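Local coordinates for protein DNA-binding response regulator (Paenisporosarcina sp. TG-14, PDB 6JQS) that probably binds DNA through a LuxR-family helix-turn-helix domain and regulates transcription in a spore-forming bacterium, at residues A[17-20]-A[21-25]; A[36-39]-A[40-44]; A[49-53]-A[54-58]; A[62-65]-A[66-69]. One frame throughout, in Å; residues are numbered along the deposited sequence.

Contact 1: A[17-20]-A[21-25]; sequences REIF and QLLVR
Phe-20 and Leu-23, neighbours along one flank of helix 14-24, touch through the Phe-20 ring and a Leu-23 methyl. The methyl CD1 of Leu-23 sits over one face of the Phe-20 ring. It lies 4.3 Å from the centroid of that ring and 27° off the ring normal, a CH-pi contact. The nearest ring atom is CD1 of Phe-20, 3.9 Å from CD1 of Leu-23. The Phe-20 CG stands anti to the carbonyl carbon (chi1 -80°), and Leu-23 takes the same kind of first torsion, which keeps ring and branch on one side of the helix. This helix is the first of the four in the LuxR-type helix-turn-helix domain. Its apolar side faces the other three: Phe-20 meets Thr-50 of helix 40-54 and Ala-62 and Leu-66 of helix 59-68, while Leu-23 meets Ile-32 and Ile-47. Gln-21 belongs to a different side. Its backbone N bonds Arg-17 O at 2.9 Å, and its CB rests 3.5 Å from that same Arg-17 O. The Gln-21 side chain bends at chi2 (60°), and its NE2 bonds the backbone O of Ser-73 in the C-terminal tail. Arg-17 also reaches the tail, through a salt bridge to Glu-71.

Contact 2: A[36-39]-A[40-44]; sequences LKIS and EKTVR
Ser-39 is the N-cap of helix 40-54, and its backbone O takes the Val-43 N-H at 3.2 Å and, weakly, that of Thr-42. Two residues earlier, Lys-37 has positive phi and closes helix 29-36 with a Schellman motif. The chain thus passes from one helix to the next in a short turn, the turn of the helix-turn-helix. The hydroxyl OG of Ser-39 turns back over the first helical turn and hydrogen-bonds OG1 of Thr-42 at 3.1 Å. A water also bonds Thr-42 OG1, at 2.8 Å, and accepts the N-H of Ser-39. Ile-38 crosses the buried Val-43 at about a right angle. A chi1 of 64° wedges its CG1 between N and C, and the extended branch brings Ile-38 CD1 to 3.6 Å from Val-43 CG2. Val-43 packs further on Ile-19 of helix 14-24. In the first turn, Glu-40 OE2 forms a salt bridge with Arg-44 NH2, one turn on, at 2.7 Å. It also bonds Thr-29 OG1, which ties helix 40-54 to the start of helix 29-36. A carboxylate here would be expected to interact well with the helix dipole. The Ser-39 carbonyl and hydroxyl, with the water, hold the first turn by both backbone and side chain.

Contact 3: A[49-53]-A[54-58]; sequences NTIQK and LGVSG
Leu-54 folds back along the last turn of helix 40-54 and lays its CD1 against the methyl CG2 of Thr-50. Its CG is anti to the carbonyl carbon (chi1 -65°), which sets Leu-54 CD1 3.7 Å from Thr-50 CG2. Thr-50 turns that methyl anti to its backbone N, leaving OG1 beside the N, where it bonds the backbone O of His-46 one turn earlier. Leu-54 also packs on Leu-66 of helix 59-68. Ile-51 uses two branches. Its CG2 comes within 3.4 Å of Val-56 O, and its CD1 packs on the backbone of Gly-58, 3.9 Å from Gly-58 C. With Val-56 CG1 anti to the carbonyl carbon (chi1 -69°), Val-56 CG2 falls between N and carbonyl carbon, 4.3 Å from Ile-51 CG2. The other methyl, CG1, touches Glu-65 of helix 59-68, while CG2 also touches Ala-62.

The backbone closes in a Schellman motif at Gly-55, which has positive phi (74°). Val-56 N gives a straight bond to Ile-51 O at 3.1 Å, while Gly-55 N reaches Gln-52 O at 3.2 Å from above the carbonyl plane. Carbonyls at the end of the helix are thus met by N-H groups of the turn, and the Ile-51 and Val-56 methyls pack beside the reversal.

Contact 4: A[62-65]-A[66-69]; sequences AILE and LLRL
Segments 62-65 and 66-69 follow one another along helix 59-68, and Leu-69 lies beyond its regular part. Bonds from i+4 to i run from Leu-66, Leu-67, Arg-68 and Leu-69 back to Ala-62, Ile-63, Leu-64 and Glu-65. The Leu-67 N to Ile-63 O bond measures 2.8 Å. This is the last helix of the LuxR-type helix-turn-helix domain. Its sides differ in character. On one, Glu-65 and Arg-68 form a salt bridge, with Glu-65 OE2 2.9 Å from Arg-68 NH1. The Glu-65 chain bends at chi2 (-64°), which swings the carboxylate toward the next turn. Arg-68 is extended from CG to NE. The carboxylate and guanidinium planes are 50° apart. OE2 is met on its anti side, and the bond runs from NH1 to this oxygen. Leu-64 CB lies over one face of the guanidinium, toward its rim, 3.8 Å from Arg-68 NH1. A second pair is wholly apolar. Ile-63 CG2 meets Leu-67 CD1 at 3.9 Å, with the two branches aligned. Leu-67 also packs on Leu-74 of the C-terminal tail, and Ile-63 meets Phe-20 and Val-24 of helix 14-24. Leu-66 lies close to the turn before it, with its CG 3.3 Å from Ala-62 O.

How the contacts relate
The four contacts follow in series along the chain. They lie mainly on three of the four helices, with contact 2 starting at the end of helix 29-36. Contact 1 is on helix 14-24, nearest the centre of the chain, and touches all the others. It reaches contacts 3 and 4 through Phe-20, and contact 2 through Ile-19. Contacts 2 and 3 sit at the two ends of helix 40-54, with centres about 18 Å apart. Contacts 3 and 4 touch through Val-56 and Leu-54, whereas contacts 2 and 4, about 21 Å apart between centres, lie on opposite sides of the chain's centre. Helix 40-54, probably the DNA-recognition helix as in LuxR relatives, is backed by helix 14-24.

Contact 1: A[17-20]-A[21-25]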
loop_
_atom_site.group_PDB
_atom_site.type_symbol
_atom_site.label_atom_id
_atom_site.label_comp_id
_atom_site.label_asym_id
_atom_site.label_seq_id
_atom_site.Cartn_x
_atom_site.Cartn_y
_atom_site.Cartn_z
ATOM N N ARG A 17 -4.351 -3.202 0.856
ATOM C CA ARG A 17 -3.728 -3.531 2.177
ATOM C C ARG A 17 -2.514 -4.442 1.971
ATOM O O ARG A 17 -1.479 -4.194 2.575
ATOM C CB ARG A 17 -4.728 -4.211 3.127
ATOM C CG ARG A 17 -4.123 -4.543 4.489
ATOM C CD ARG A 17 -5.038 -5.322 5.443
ATOM N NE ARG A 17 -6.289 -4.612 5.653
ATOM C CZ ARG A 17 -7.400 -4.807 4.937
ATOM N NH1 ARG A 17 -7.431 -5.700 3.964
ATOM N NH2 ARG A 17 -8.484 -4.100 5.187
ATOM N N GLU A 18 -2.586 -5.433 1.090
ATOM C CA GLU A 18 -1.429 -6.333 0.858
ATOM C C GLU A 18 -0.284 -5.551 0.224
ATOM O O GLU A 18 0.867 -5.888 0.498
ATOM C CB GLU A 18 -1.677 -7.469 -0.133
ATOM C CG GLU A 18 -2.646 -8.549 0.307
ATOM C CD GLU A 18 -2.951 -9.458 -0.884
ATOM O OE1 GLU A 18 -4.061 -9.353 -1.452
ATOM O OE2 GLU A 18 -2.048 -10.236 -1.270
ATOM N N ILE A 19 -0.564 -4.651 -0.715
ATOM C CA ILE A 19 0.526 -3.827 -1.300
ATOM C C ILE A 19 1.261 -3.018 -0.206
ATOM O O ILE A 19 2.527 -2.959 -0.236
ATOM C CB ILE A 19 0.003 -2.929 -2.428
ATOM C CG1 ILE A 19 -0.388 -3.758 -3.652
ATOM C CG2 ILE A 19 1.051 -1.861 -2.737
ATOM C CD1 ILE A 19 -1.293 -3.003 -4.648
ATOM N N PHE A 20 0.536 -2.308 0.644
ATOM C CA PHE A 20 1.138 -1.449 1.687
ATOM C C PHE A 20 1.823 -2.332 2.750
ATOM O O PHE A 20 2.842 -1.860 3.284
ATOM C CB PHE A 20 0.120 -0.487 2.287
ATOM C CG PHE A 20 -0.119 0.729 1.435
ATOM C CD1 PHE A 20 0.704 1.823 1.560
ATOM C CD2 PHE A 20 -1.023 0.714 0.385
ATOM C CE1 PHE A 20 0.611 2.906 0.698
ATOM C CE2 PHE A 20 -1.141 1.823 -0.458
ATOM C CZ PHE A 20 -0.321 2.903 -0.296
ATOM N N GLN A 21 1.283 -3.504 3.104
ATOM C CA GLN A 21 2.004 -4.421 4.055
ATOM C C GLN A 21 3.365 -4.814 3.470
ATOM O O GLN A 21 4.326 -4.917 4.218
ATOM C CB GLN A 21 1.160 -5.655 4.401
ATOM C CG GLN A 21 1.735 -6.425 5.586
ATOM C CD GLN A 21 1.798 -5.585 6.853
ATOM O OE1 GLN A 21 0.800 -5.332 7.513
ATOM N NE2 GLN A 21 2.951 -5.012 7.120
ATOM N N LEU A 22 3.493 -4.979 2.154
ATOM C CA LEU A 22 4.798 -5.268 1.531
ATOM C C LEU A 22 5.699 -4.045 1.464
ATOM O O LEU A 22 6.926 -4.258 1.574
ATOM C CB LEU A 22 4.617 -5.926 0.143
ATOM C CG LEU A 22 3.827 -7.240 0.145
ATOM C CD1 LEU A 22 3.826 -7.880 -1.242
ATOM C CD2 LEU A 22 4.377 -8.240 1.152
ATOM N N LEU A 23 5.190 -2.823 1.219
ATOM C CA LEU A 23 6.028 -1.617 1.344
ATOM C C LEU A 23 6.580 -1.545 2.777
ATOM O O LEU A 23 7.725 -1.270 2.979
ATOM C CB LEU A 23 5.195 -0.381 1.016
ATOM C CG LEU A 23 4.838 -0.221 -0.461
ATOM C CD1 LEU A 23 3.808 0.890 -0.615
ATOM C CD2 LEU A 23 6.079 0.060 -1.280
ATOM N N VAL A 24 5.764 -1.791 3.787
ATOM C CA VAL A 24 6.346 -1.778 5.169
ATOM C C VAL A 24 7.593 -2.672 5.197
ATOM O O VAL A 24 8.613 -2.310 5.884
ATOM C CB VAL A 24 5.259 -2.221 6.158
ATOM C CG1 VAL A 24 5.867 -2.591 7.486
ATOM C CG2 VAL A 24 4.229 -1.132 6.294
ATOM N N ARG A 25 7.567 -3.814 4.488
ATOM C CA ARG A 25 8.662 -4.818 4.498
ATOM C C ARG A 25 9.750 -4.477 3.477
ATOM O O ARG A 25 10.569 -5.336 3.210
ATOM C CB ARG A 25 8.093 -6.211 4.233
ATOM C CG ARG A 25 7.187 -6.685 5.348
ATOM C CD ARG A 25 6.692 -8.078 5.175
ATOM N NE ARG A 25 5.608 -8.194 6.136
ATOM C CZ ARG A 25 4.471 -8.837 5.940
ATOM N NH1 ARG A 25 4.235 -9.460 4.802
ATOM N NH2 ARG A 25 3.550 -8.827 6.894
#

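Contact 2: A[36-39]-A[40-44]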
loop_
_atom_site.group_PDB
_atom_site.type_symbol
_atom_site.label_atom_id
_atom_site.label_comp_id
_atom_site.label_asym_id
_atom_site.label_seq_id
_atom_site.Cartn_x
_atom_site.Cartn_y
_atom_site.Cartn_z
ATOM N N LEU A 36 2.425 -10.615 -6.037
ATOM C CA LEU A 36 0.929 -10.602 -6.127
ATOM C C LEU A 36 0.456 -10.955 -7.554
ATOM O O LEU A 36 -0.742 -11.142 -7.737
ATOM C CB LEU A 36 0.390 -9.244 -5.679
ATOM C CG LEU A 36 0.770 -8.793 -4.264
ATOM C CD1 LEU A 36 0.196 -7.416 -3.986
ATOM C CD2 LEU A 36 0.296 -9.773 -3.199
ATOM N N LYS A 37 1.374 -11.062 -8.507
ATOM C CA LYS A 37 1.130 -11.514 -9.909
ATOM C C LYS A 37 0.209 -10.493 -10.595
ATOM O O LYS A 37 -0.869 -10.857 -11.069
ATOM C CB LYS A 37 0.645 -12.973 -9.930
ATOM C CG LYS A 37 1.768 -14.013 -9.842
ATOM C CD LYS A 37 1.348 -15.454 -10.118
ATOM C CE LYS A 37 1.077 -16.262 -8.864
ATOM N NZ LYS A 37 0.099 -15.586 -7.983
ATOM N N ILE A 38 0.653 -9.240 -10.630
ATOM C CA ILE A 38 -0.050 -8.106 -11.295
ATOM C C ILE A 38 1.030 -7.235 -11.917
ATOM O O ILE A 38 2.207 -7.421 -11.556
ATOM C CB ILE A 38 -0.932 -7.325 -10.298
ATOM C CG1 ILE A 38 -0.109 -6.652 -9.193
ATOM C CG2 ILE A 38 -2.046 -8.205 -9.739
ATOM C CD1 ILE A 38 -0.962 -5.773 -8.283
ATOM N N SER A 39 0.673 -6.244 -12.727
ATOM C CA SER A 39 1.718 -5.421 -13.380
ATOM C C SER A 39 2.252 -4.409 -12.367
ATOM O O SER A 39 1.525 -4.035 -11.428
ATOM C CB SER A 39 1.240 -4.763 -14.652
ATOM O OG SER A 39 0.740 -3.475 -14.394
ATOM N N GLU A 40 3.482 -3.950 -12.561
ATOM C CA GLU A 40 4.064 -2.926 -11.652
ATOM C C GLU A 40 3.302 -1.607 -11.818
ATOM O O GLU A 40 3.196 -0.861 -10.843
ATOM C CB GLU A 40 5.535 -2.698 -11.953
ATOM C CG GLU A 40 6.164 -1.765 -10.947
ATOM C CD GLU A 40 7.664 -1.645 -11.072
ATOM O OE1 GLU A 40 8.242 -2.419 -11.877
ATOM O OE2 GLU A 40 8.242 -0.792 -10.345
ATOM N N LYS A 41 2.792 -1.321 -13.019
ATOM C CA LYS A 41 1.993 -0.093 -13.299
ATOM C C LYS A 41 0.744 -0.065 -12.415
ATOM O O LYS A 41 0.368 1.070 -11.953
ATOM C CB LYS A 41 1.638 -0.000 -14.786
ATOM C CG LYS A 41 2.819 0.326 -15.680
ATOM C CD LYS A 41 2.473 0.370 -17.155
ATOM C CE LYS A 41 3.707 0.248 -18.020
ATOM N NZ LYS A 41 3.407 0.573 -19.437
ATOM N N THR A 42 0.126 -1.227 -12.212
ATOM C CA THR A 42 -1.123 -1.387 -11.427
ATOM C C THR A 42 -0.772 -1.178 -9.938
ATOM O O THR A 42 -1.558 -0.525 -9.252
ATOM C CB THR A 42 -1.759 -2.753 -11.643
ATOM O OG1 THR A 42 -1.990 -2.948 -13.036
ATOM C CG2 THR A 42 -3.069 -2.946 -10.893
ATOM N N VAL A 43 0.364 -1.734 -9.484
ATOM C CA VAL A 43 0.870 -1.547 -8.086
ATOM C C VAL A 43 1.025 -0.058 -7.817
ATOM O O VAL A 43 0.423 0.451 -6.843
ATOM C CB VAL A 43 2.184 -2.286 -7.814
ATOM C CG1 VAL A 43 2.781 -1.901 -6.459
ATOM C CG2 VAL A 43 1.991 -3.772 -7.934
ATOM N N ARG A 44 1.737 0.645 -8.688
ATOM C CA ARG A 44 1.908 2.127 -8.600
ATOM C C ARG A 44 0.572 2.870 -8.562
ATOM O O ARG A 44 0.449 3.838 -7.739
ATOM C CB ARG A 44 2.784 2.606 -9.758
ATOM C CG ARG A 44 4.240 2.183 -9.649
ATOM C CD ARG A 44 5.054 3.121 -10.517
ATOM N NE ARG A 44 6.453 2.763 -10.556
ATOM C CZ ARG A 44 7.014 1.930 -11.431
ATOM N NH1 ARG A 44 6.294 1.326 -12.368
ATOM N NH2 ARG A 44 8.314 1.700 -11.350
HETATM O O HOH W 1 -2.274 -5.686 -13.313
#

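Contact 3: A[49-53]-A[54-58]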
loop_
_atom_site.group_PDB
_atom_site.type_symbol
_atom_site.label_atom_id
_atom_site.label_comp_id
_atom_site.label_asym_id
_atom_site.label_seq_id
_atom_site.Cartn_x
_atom_site.Cartn_y
_atom_site.Cartn_z
ATOM N N ASN A 49 -3.711 5.846 -5.738
ATOM C CA ASN A 49 -5.133 5.922 -5.353
ATOM C C ASN A 49 -5.249 5.998 -3.831
ATOM O O ASN A 49 -6.108 6.746 -3.343
ATOM C CB ASN A 49 -5.865 4.719 -5.947
ATOM C CG ASN A 49 -7.350 4.933 -6.065
ATOM O OD1 ASN A 49 -7.777 6.034 -6.371
ATOM N ND2 ASN A 49 -8.114 3.878 -5.849
ATOM N N THR A 50 -4.479 5.196 -3.082
ATOM C CA THR A 50 -4.596 5.148 -1.582
ATOM C C THR A 50 -4.110 6.488 -1.024
ATOM O O THR A 50 -4.713 7.066 -0.115
ATOM C CB THR A 50 -3.804 3.966 -1.008
ATOM O OG1 THR A 50 -4.278 2.824 -1.702
ATOM C CG2 THR A 50 -4.002 3.758 0.480
ATOM N N ILE A 51 -3.002 7.005 -1.568
ATOM C CA ILE A 51 -2.427 8.309 -1.152
ATOM C C ILE A 51 -3.521 9.361 -1.242
ATOM O O ILE A 51 -3.643 10.200 -0.296
ATOM C CB ILE A 51 -1.175 8.667 -1.992
ATOM C CG1 ILE A 51 0.025 7.829 -1.556
ATOM C CG2 ILE A 51 -0.880 10.156 -1.925
ATOM C CD1 ILE A 51 1.127 7.776 -2.625
ATOM N N GLN A 52 -4.270 9.354 -2.336
ATOM C CA GLN A 52 -5.325 10.370 -2.598
ATOM C C GLN A 52 -6.501 10.110 -1.647
ATOM O O GLN A 52 -6.973 11.053 -1.044
ATOM C CB GLN A 52 -5.753 10.352 -4.070
ATOM C CG GLN A 52 -4.662 10.891 -4.998
ATOM C CD GLN A 52 -4.244 12.327 -4.747
ATOM O OE1 GLN A 52 -3.168 12.624 -4.191
ATOM N NE2 GLN A 52 -5.097 13.245 -5.187
ATOM N N LYS A 53 -6.930 8.864 -1.485
ATOM C CA LYS A 53 -8.055 8.520 -0.558
ATOM C C LYS A 53 -7.716 9.009 0.861
ATOM O O LYS A 53 -8.554 9.628 1.504
ATOM C CB LYS A 53 -8.329 7.018 -0.590
ATOM C CG LYS A 53 -9.003 6.481 -1.843
ATOM C CD LYS A 53 -9.826 5.213 -1.592
ATOM C CE LYS A 53 -11.242 5.510 -1.114
ATOM N NZ LYS A 53 -11.623 4.731 0.097
ATOM N N LEU A 54 -6.485 8.828 1.329
ATOM C CA LEU A 54 -6.121 9.113 2.742
ATOM C C LEU A 54 -5.859 10.606 2.934
ATOM O O LEU A 54 -5.822 11.026 4.102
ATOM C CB LEU A 54 -4.880 8.311 3.133
ATOM C CG LEU A 54 -5.082 6.813 3.138
ATOM C CD1 LEU A 54 -3.742 6.106 3.294
ATOM C CD2 LEU A 54 -6.049 6.408 4.220
ATOM N N GLY A 55 -5.673 11.327 1.838
ATOM C CA GLY A 55 -5.371 12.773 1.766
ATOM C C GLY A 55 -3.952 13.110 2.157
ATOM O O GLY A 55 -3.757 14.183 2.788
ATOM N N VAL A 56 -2.985 12.224 1.899
ATOM C CA VAL A 56 -1.637 12.340 2.530
ATOM C C VAL A 56 -0.682 12.785 1.418
ATOM O O VAL A 56 -1.109 12.821 0.253
ATOM C CB VAL A 56 -1.180 11.039 3.230
ATOM C CG1 VAL A 56 -2.000 10.751 4.482
ATOM C CG2 VAL A 56 -1.207 9.830 2.316
ATOM N N SER A 57 0.527 13.150 1.795
ATOM C CA SER A 57 1.521 13.828 0.930
ATOM C C SER A 57 2.349 12.830 0.100
ATOM O O SER A 57 3.028 13.297 -0.860
ATOM C CB SER A 57 2.395 14.693 1.789
ATOM O OG SER A 57 3.096 13.919 2.750
ATOM N N GLY A 58 2.307 11.526 0.424
ATOM C CA GLY A 58 3.111 10.473 -0.236
ATOM C C GLY A 58 3.080 9.133 0.479
ATOM O O GLY A 58 2.270 8.989 1.454
HETATM O O HOH W 2 -3.104 13.109 -1.280
#

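Contact 4: A[62-65]-A[66-69]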
loop_
_atom_site.group_PDB
_atom_site.type_symbol
_atom_site.label_atom_id
_atom_site.label_comp_id
_atom_site.label_asym_id
_atom_site.label_seq_id
_atom_site.Cartn_x
_atom_site.Cartn_y
_atom_site.Cartn_z
ATOM N N ALA A 62 1.251 7.722 3.879
ATOM C CA ALA A 62 0.205 6.677 3.644
ATOM C C ALA A 62 0.414 5.506 4.620
ATOM O O ALA A 62 -0.535 5.163 5.311
ATOM C CB ALA A 62 0.169 6.179 2.222
ATOM N N ILE A 63 1.610 4.919 4.654
ATOM C CA ILE A 63 1.995 3.833 5.615
ATOM C C ILE A 63 1.628 4.262 7.045
ATOM O O ILE A 63 0.980 3.475 7.711
ATOM C CB ILE A 63 3.486 3.446 5.461
ATOM C CG1 ILE A 63 3.725 2.846 4.077
ATOM C CG2 ILE A 63 3.956 2.493 6.554
ATOM C CD1 ILE A 63 5.164 2.808 3.577
ATOM N N LEU A 64 2.080 5.428 7.498
ATOM C CA LEU A 64 1.909 5.872 8.904
ATOM C C LEU A 64 0.411 6.046 9.148
ATOM O O LEU A 64 -0.045 5.655 10.256
ATOM C CB LEU A 64 2.712 7.141 9.199
ATOM C CG LEU A 64 4.237 6.993 9.058
ATOM C CD1 LEU A 64 4.911 8.331 9.146
ATOM C CD2 LEU A 64 4.813 6.043 10.103
ATOM N N GLU A 65 -0.352 6.572 8.177
ATOM C CA GLU A 65 -1.835 6.724 8.337
ATOM C C GLU A 65 -2.516 5.372 8.545
ATOM O O GLU A 65 -3.343 5.250 9.515
ATOM C CB GLU A 65 -2.475 7.487 7.175
ATOM C CG GLU A 65 -2.376 8.976 7.373
ATOM C CD GLU A 65 -3.140 9.528 8.573
ATOM O OE1 GLU A 65 -4.409 9.452 8.574
ATOM O OE2 GLU A 65 -2.485 10.015 9.498
ATOM N N LEU A 66 -2.105 4.376 7.766
ATOM C CA LEU A 66 -2.684 3.011 7.776
ATOM C C LEU A 66 -2.196 2.255 9.034
ATOM O O LEU A 66 -2.996 1.489 9.578
ATOM C CB LEU A 66 -2.348 2.275 6.488
ATOM C CG LEU A 66 -2.905 2.870 5.189
ATOM C CD1 LEU A 66 -2.314 2.154 3.996
ATOM C CD2 LEU A 66 -4.419 2.795 5.181
ATOM N N LEU A 67 -0.973 2.474 9.527
ATOM C CA LEU A 67 -0.563 1.972 10.889
ATOM C C LEU A 67 -1.435 2.639 11.958
ATOM O O LEU A 67 -1.907 1.908 12.872
ATOM C CB LEU A 67 0.923 2.235 11.176
ATOM C CG LEU A 67 1.914 1.422 10.348
ATOM C CD1 LEU A 67 3.281 2.077 10.345
ATOM C CD2 LEU A 67 1.975 -0.039 10.834
ATOM N N ARG A 68 -1.689 3.947 11.886
ATOM C CA ARG A 68 -2.513 4.656 12.912
ATOM C C ARG A 68 -3.953 4.134 12.902
ATOM O O ARG A 68 -4.596 4.157 13.950
ATOM C CB ARG A 68 -2.582 6.154 12.619
ATOM C CG ARG A 68 -1.337 6.914 13.023
ATOM C CD ARG A 68 -1.272 8.256 12.347
ATOM N NE ARG A 68 0.049 8.798 12.554
ATOM C CZ ARG A 68 0.755 9.492 11.634
ATOM N NH1 ARG A 68 0.286 9.738 10.432
ATOM N NH2 ARG A 68 1.964 9.916 11.920
ATOM N N LEU A 69 -4.439 3.680 11.753
ATOM C CA LEU A 69 -5.841 3.191 11.585
ATOM C C LEU A 69 -5.968 1.705 11.932
ATOM O O LEU A 69 -7.081 1.198 11.794
ATOM C CB LEU A 69 -6.295 3.375 10.134
ATOM C CG LEU A 69 -6.645 4.795 9.693
ATOM C CD1 LEU A 69 -6.919 4.809 8.198
ATOM C CD2 LEU A 69 -7.836 5.350 10.434
#